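Local coordinates for protein KLLA0F20702p (Kluyveromyces lactis, PDB 5Y5A) that probably serves as the telomerase subunit Est1, which associates with telomerase RNA and the telomere protein Cdc13 and so helps recruit telomerase to chromosome ends, at residues 280-285 with 327-332; 397-402 with 440-445. All blocks are in the same frame, centred on the assembly; numbering follows the deposited sequence.

Along the chain from the N terminus, the two contacts lie in series, neither nested nor crossed. Interaction 1 starts at the loop 280-285, just after helix 271-279, and closes on the loop 327-332; the 41 residues between them carry helices 285-298, 306-315 and 318-325. The long helix 339-379 then leads to interaction 2, where helix 385-410 meets helix 437-444 and the chain between them includes helix 421-433. The centres of interaction 1 and interaction 2 lie about 27 Å apart, and the nearest atoms of interactions 1 and 2 are about 12 Å apart, without touching. Both belong to the Est1 DNA/RNA-binding region: the first joins two inter-helix loops, the second packs two helices through their side chains.

Interaction 1: 280-285 with 327-332; sequences GDPNGS and PQTWKN
Thr329 reaches across to the end of helix 271-279, its hydroxyl OG1 donating a short hydrogen bond of 2.5 Å to the backbone O of Gly280. The donor stands above the carbonyl plane, 39° out of it, with a C=O...OG1 angle of 132°. With chi1 at -58°, OG1 sits beside the backbone N of its own residue, while the methyl CG2 is swung anti to that N and comes to 3.6 Å from Gly280 O. Hydroxyl and methyl thus border the same carbonyl, a place that suits a small branched residue with both a polar and an apolar arm. The Pro282 ring crosses the threonine side chain at about a right angle, its CD lying 3.8 Å from Thr329 OG1.

This is a loop-to-loop contact in the helical DNA/RNA-binding region of Est1. On one side a type I beta turn, Asp281 to Gly284, links helices 271-279 and 285-298; within it Asp281 OD1 accepts from Asn283 N at 2.9 Å, forming an Asx turn. Gly284 takes the N-cap position of the next helix, where a CB would be crowded by Asp281 CB.

A valine in place of Thr329 would probably leave the Gly280 carbonyl without this donor and weaken the tie between the two loops. Next to Thr329, Trp330 NE1 donates a hydrogen bond to Leu279 O, and the indole packs on Leu290, Leu291 and Leu294 of helix 285-298.

Interaction 2: 397-402 with 440-445; sequences FIFKFF and LKFAHR
Phe399 meets Phe442 and Ala443 in a wholly apolar contact. Phe442 CD1 lies over one face of the Phe399 ring, offset toward its rim and 3.6 Å from Phe399 CD1, with CE1 of Phe442 close beside it. The planes are inclined at 42° and the centroids are 5.2 Å apart, an oblique aromatic pair in which the two side chains run past each other in opposite directions. Phe442 gets there because its CG is anti to the backbone N, chi1 -174°, which extends the ring from helix 437-444 toward helix 385-410. Farther round Phe399, the methyl CB of Ala443 is 3.6 Å from CE2 and 3.7 Å from CZ; so small a side chain lets the ring come close to the backbone of helix 437-444, with Phe399 CE2 4.0 Å from Ala443 CA.

In the next shell, Phe402, one turn along the helix, places CD2 against the opposite face of Phe399, and Phe449 meets that ring edge-to-face. Trp432 and Ile433 of helix 421-433 also touch Phe399, and Ile433 touches Ala443, while Phe442 rests on Leu395 and Glu396. Elsewhere on helix 437-444, Leu440 and His444 pack on the backbone of the bound peptide. Large aromatics set against a small alanine, with a third helix beside them, pack helix 437-444 against helix 385-410 in the alpha-helical region of Est1, which is probably related to the helical repeats of TPR proteins.

Interaction 1: 280-285 with 327-332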
# COMPACT_ATOMS: atom_id res chain seq x y z
N GLY A 280 -5.00 -15.36 -9.61
CA GLY A 280 -5.61 -15.59 -10.90
C GLY A 280 -5.02 -16.69 -11.76
O GLY A 280 -5.68 -17.20 -12.66
N ASP A 281 -3.77 -17.03 -11.49
CA ASP A 281 -3.05 -18.05 -12.23
C ASP A 281 -3.10 -19.42 -11.53
O ASP A 281 -2.46 -19.62 -10.50
CB ASP A 281 -1.59 -17.61 -12.41
CG ASP A 281 -0.83 -18.47 -13.38
OD1 ASP A 281 -1.34 -19.53 -13.80
OD2 ASP A 281 0.31 -18.08 -13.73
N PRO A 282 -3.85 -20.38 -12.11
CA PRO A 282 -3.92 -21.74 -11.57
C PRO A 282 -2.54 -22.35 -11.35
O PRO A 282 -2.38 -23.21 -10.49
CB PRO A 282 -4.67 -22.52 -12.67
CG PRO A 282 -5.44 -21.50 -13.40
CD PRO A 282 -4.62 -20.24 -13.36
N ASN A 283 -1.56 -21.91 -12.13
CA ASN A 283 -0.21 -22.44 -12.05
C ASN A 283 0.79 -21.51 -11.37
O ASN A 283 1.98 -21.79 -11.34
CB ASN A 283 0.30 -22.79 -13.44
CG ASN A 283 -0.51 -23.88 -14.08
OD1 ASN A 283 -1.09 -24.72 -13.40
ND2 ASN A 283 -0.57 -23.88 -15.40
N GLY A 284 0.30 -20.40 -10.83
CA GLY A 284 1.18 -19.47 -10.14
C GLY A 284 1.67 -20.10 -8.85
O GLY A 284 0.88 -20.70 -8.12
N SER A 285 2.97 -20.00 -8.58
CA SER A 285 3.51 -20.54 -7.34
C SER A 285 2.81 -19.90 -6.14
O SER A 285 2.50 -20.59 -5.17
CB SER A 285 5.03 -20.33 -7.26
OG SER A 285 5.35 -18.96 -7.42
N PRO A 327 -12.94 -15.42 -12.33
CA PRO A 327 -13.99 -16.41 -12.06
C PRO A 327 -13.63 -17.85 -12.43
O PRO A 327 -13.95 -18.77 -11.68
CB PRO A 327 -15.17 -15.91 -12.91
CG PRO A 327 -14.54 -15.08 -13.99
CD PRO A 327 -13.38 -14.40 -13.30
N GLN A 328 -12.94 -18.04 -13.56
CA GLN A 328 -12.62 -19.37 -14.03
C GLN A 328 -11.62 -20.07 -13.11
O GLN A 328 -11.77 -21.25 -12.82
CB GLN A 328 -12.06 -19.32 -15.45
CG GLN A 328 -13.08 -18.88 -16.47
CD GLN A 328 -14.33 -19.74 -16.40
OE1 GLN A 328 -14.25 -20.96 -16.52
NE2 GLN A 328 -15.48 -19.10 -16.19
N THR A 329 -10.62 -19.32 -12.67
CA THR A 329 -9.62 -19.85 -11.75
C THR A 329 -10.28 -20.33 -10.46
O THR A 329 -9.89 -21.34 -9.90
CB THR A 329 -8.54 -18.81 -11.43
OG1 THR A 329 -7.91 -18.38 -12.65
CG2 THR A 329 -7.48 -19.39 -10.49
N TRP A 330 -11.31 -19.62 -9.99
CA TRP A 330 -11.92 -19.97 -8.71
C TRP A 330 -13.17 -20.85 -8.83
O TRP A 330 -13.88 -21.06 -7.85
CB TRP A 330 -12.23 -18.69 -7.93
CG TRP A 330 -10.98 -18.11 -7.33
CD1 TRP A 330 -10.19 -17.14 -7.87
CD2 TRP A 330 -10.35 -18.50 -6.10
NE1 TRP A 330 -9.13 -16.88 -7.04
CE2 TRP A 330 -9.20 -17.70 -5.95
CE3 TRP A 330 -10.65 -19.44 -5.10
CZ2 TRP A 330 -8.34 -17.82 -4.85
CZ3 TRP A 330 -9.80 -19.55 -4.01
CH2 TRP A 330 -8.66 -18.74 -3.89
N LYS A 331 -13.41 -21.38 -10.02
CA LYS A 331 -14.44 -22.40 -10.20
C LYS A 331 -13.79 -23.77 -10.34
O LYS A 331 -14.47 -24.80 -10.27
CB LYS A 331 -15.31 -22.10 -11.42
CG LYS A 331 -16.26 -20.93 -11.24
CD LYS A 331 -16.99 -20.59 -12.55
CE LYS A 331 -17.90 -19.37 -12.38
NZ LYS A 331 -18.57 -18.98 -13.66
N ASN A 332 -12.48 -23.79 -10.54
CA ASN A 332 -11.77 -25.02 -10.90
C ASN A 332 -10.77 -25.54 -9.87
O ASN A 332 -9.87 -26.31 -10.23
CB ASN A 332 -11.03 -24.82 -12.23
CG ASN A 332 -11.97 -24.77 -13.43
OD1 ASN A 332 -13.00 -25.44 -13.45
ND2 ASN A 332 -11.60 -23.99 -14.44

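Interaction 2: 397-402 with 440-445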
# COMPACT_ATOMS: atom_id res chain seq x y z
N PHE A 397 -21.23 -6.76 -4.17
CA PHE A 397 -20.54 -7.44 -3.08
C PHE A 397 -19.76 -6.43 -2.24
O PHE A 397 -19.73 -6.51 -1.02
CB PHE A 397 -19.58 -8.53 -3.59
CG PHE A 397 -18.64 -9.04 -2.54
CD1 PHE A 397 -19.13 -9.84 -1.50
CD2 PHE A 397 -17.30 -8.71 -2.55
CE1 PHE A 397 -18.28 -10.30 -0.49
CE2 PHE A 397 -16.44 -9.17 -1.56
CZ PHE A 397 -16.93 -9.97 -0.52
N ILE A 398 -19.11 -5.50 -2.92
CA ILE A 398 -18.33 -4.49 -2.22
C ILE A 398 -19.22 -3.67 -1.29
O ILE A 398 -18.89 -3.45 -0.13
CB ILE A 398 -17.58 -3.58 -3.22
CG1 ILE A 398 -16.51 -4.40 -3.94
CG2 ILE A 398 -16.94 -2.40 -2.50
CD1 ILE A 398 -15.68 -3.64 -4.91
N PHE A 399 -20.39 -3.26 -1.78
CA PHE A 399 -21.27 -2.45 -0.94
C PHE A 399 -21.95 -3.29 0.13
O PHE A 399 -22.32 -2.78 1.18
CB PHE A 399 -22.27 -1.69 -1.81
CG PHE A 399 -21.72 -0.40 -2.32
CD1 PHE A 399 -20.91 -0.37 -3.44
CD2 PHE A 399 -21.95 0.78 -1.64
CE1 PHE A 399 -20.37 0.82 -3.91
CE2 PHE A 399 -21.40 1.98 -2.10
CZ PHE A 399 -20.62 2.00 -3.23
N LYS A 400 -22.09 -4.59 -0.13
CA LYS A 400 -22.53 -5.51 0.91
C LYS A 400 -21.53 -5.49 2.07
O LYS A 400 -21.92 -5.44 3.24
CB LYS A 400 -22.66 -6.93 0.34
CG LYS A 400 -23.18 -7.94 1.34
CD LYS A 400 -23.37 -9.30 0.71
CE LYS A 400 -23.93 -10.28 1.73
NZ LYS A 400 -24.22 -11.62 1.14
N PHE A 401 -20.24 -5.50 1.73
CA PHE A 401 -19.16 -5.42 2.72
C PHE A 401 -19.21 -4.11 3.50
O PHE A 401 -19.06 -4.10 4.73
CB PHE A 401 -17.80 -5.57 2.03
CG PHE A 401 -16.65 -5.74 2.97
CD1 PHE A 401 -16.29 -7.00 3.43
CD2 PHE A 401 -15.91 -4.64 3.39
CE1 PHE A 401 -15.22 -7.16 4.29
CE2 PHE A 401 -14.84 -4.80 4.25
CZ PHE A 401 -14.50 -6.05 4.71
N PHE A 402 -19.41 -3.01 2.77
CA PHE A 402 -19.60 -1.68 3.37
C PHE A 402 -20.72 -1.68 4.41
O PHE A 402 -20.51 -1.30 5.55
CB PHE A 402 -19.94 -0.64 2.29
CG PHE A 402 -18.78 -0.22 1.43
CD1 PHE A 402 -17.56 -0.86 1.51
CD2 PHE A 402 -18.92 0.83 0.54
CE1 PHE A 402 -16.51 -0.47 0.72
CE2 PHE A 402 -17.87 1.23 -0.26
CZ PHE A 402 -16.66 0.58 -0.17
N LEU A 440 -20.39 6.47 -7.47
CA LEU A 440 -21.35 7.40 -6.90
C LEU A 440 -22.78 7.06 -7.30
O LEU A 440 -23.69 7.09 -6.47
CB LEU A 440 -21.03 8.83 -7.34
CG LEU A 440 -22.05 9.90 -6.94
CD1 LEU A 440 -22.20 9.97 -5.42
CD2 LEU A 440 -21.69 11.25 -7.51
N LYS A 441 -22.99 6.72 -8.57
CA LYS A 441 -24.34 6.40 -9.04
C LYS A 441 -24.86 5.12 -8.41
O LYS A 441 -26.02 5.06 -8.01
CB LYS A 441 -24.37 6.30 -10.57
CG LYS A 441 -24.18 7.65 -11.25
CD LYS A 441 -23.92 7.52 -12.74
CE LYS A 441 -23.73 8.89 -13.39
NZ LYS A 441 -23.35 8.80 -14.83
N PHE A 442 -24.01 4.10 -8.31
CA PHE A 442 -24.40 2.84 -7.67
C PHE A 442 -24.76 3.08 -6.20
O PHE A 442 -25.76 2.56 -5.70
CB PHE A 442 -23.26 1.81 -7.77
CG PHE A 442 -23.63 0.44 -7.25
CD1 PHE A 442 -23.54 0.14 -5.90
CD2 PHE A 442 -24.07 -0.55 -8.12
CE1 PHE A 442 -23.88 -1.12 -5.42
CE2 PHE A 442 -24.41 -1.81 -7.65
CZ PHE A 442 -24.31 -2.09 -6.29
N ALA A 443 -23.93 3.86 -5.52
CA ALA A 443 -24.10 4.15 -4.10
C ALA A 443 -25.39 4.92 -3.83
O ALA A 443 -26.12 4.62 -2.89
CB ALA A 443 -22.90 4.93 -3.58
N HIS A 444 -25.66 5.91 -4.68
CA HIS A 444 -26.89 6.72 -4.62
C HIS A 444 -28.15 5.90 -4.81
O HIS A 444 -29.24 6.28 -4.35
CB HIS A 444 -26.83 7.81 -5.69
CG HIS A 444 -26.29 9.11 -5.21
ND1 HIS A 444 -25.89 10.11 -6.07
CD2 HIS A 444 -26.11 9.60 -3.96
CE1 HIS A 444 -25.47 11.16 -5.38
NE2 HIS A 444 -25.60 10.87 -4.09
N ARG A 445 -28.02 4.78 -5.51
CA ARG A 445 -29.16 3.92 -5.80
C ARG A 445 -29.19 2.65 -4.95
O ARG A 445 -30.08 1.82 -5.10
CB ARG A 445 -29.17 3.59 -7.29
CG ARG A 445 -29.62 4.76 -8.15
CD ARG A 445 -29.10 4.70 -9.58
NE ARG A 445 -29.42 5.94 -10.29
CZ ARG A 445 -28.75 7.08 -10.15
NH1 ARG A 445 -27.70 7.13 -9.33
NH2 ARG A 445 -29.12 8.16 -10.82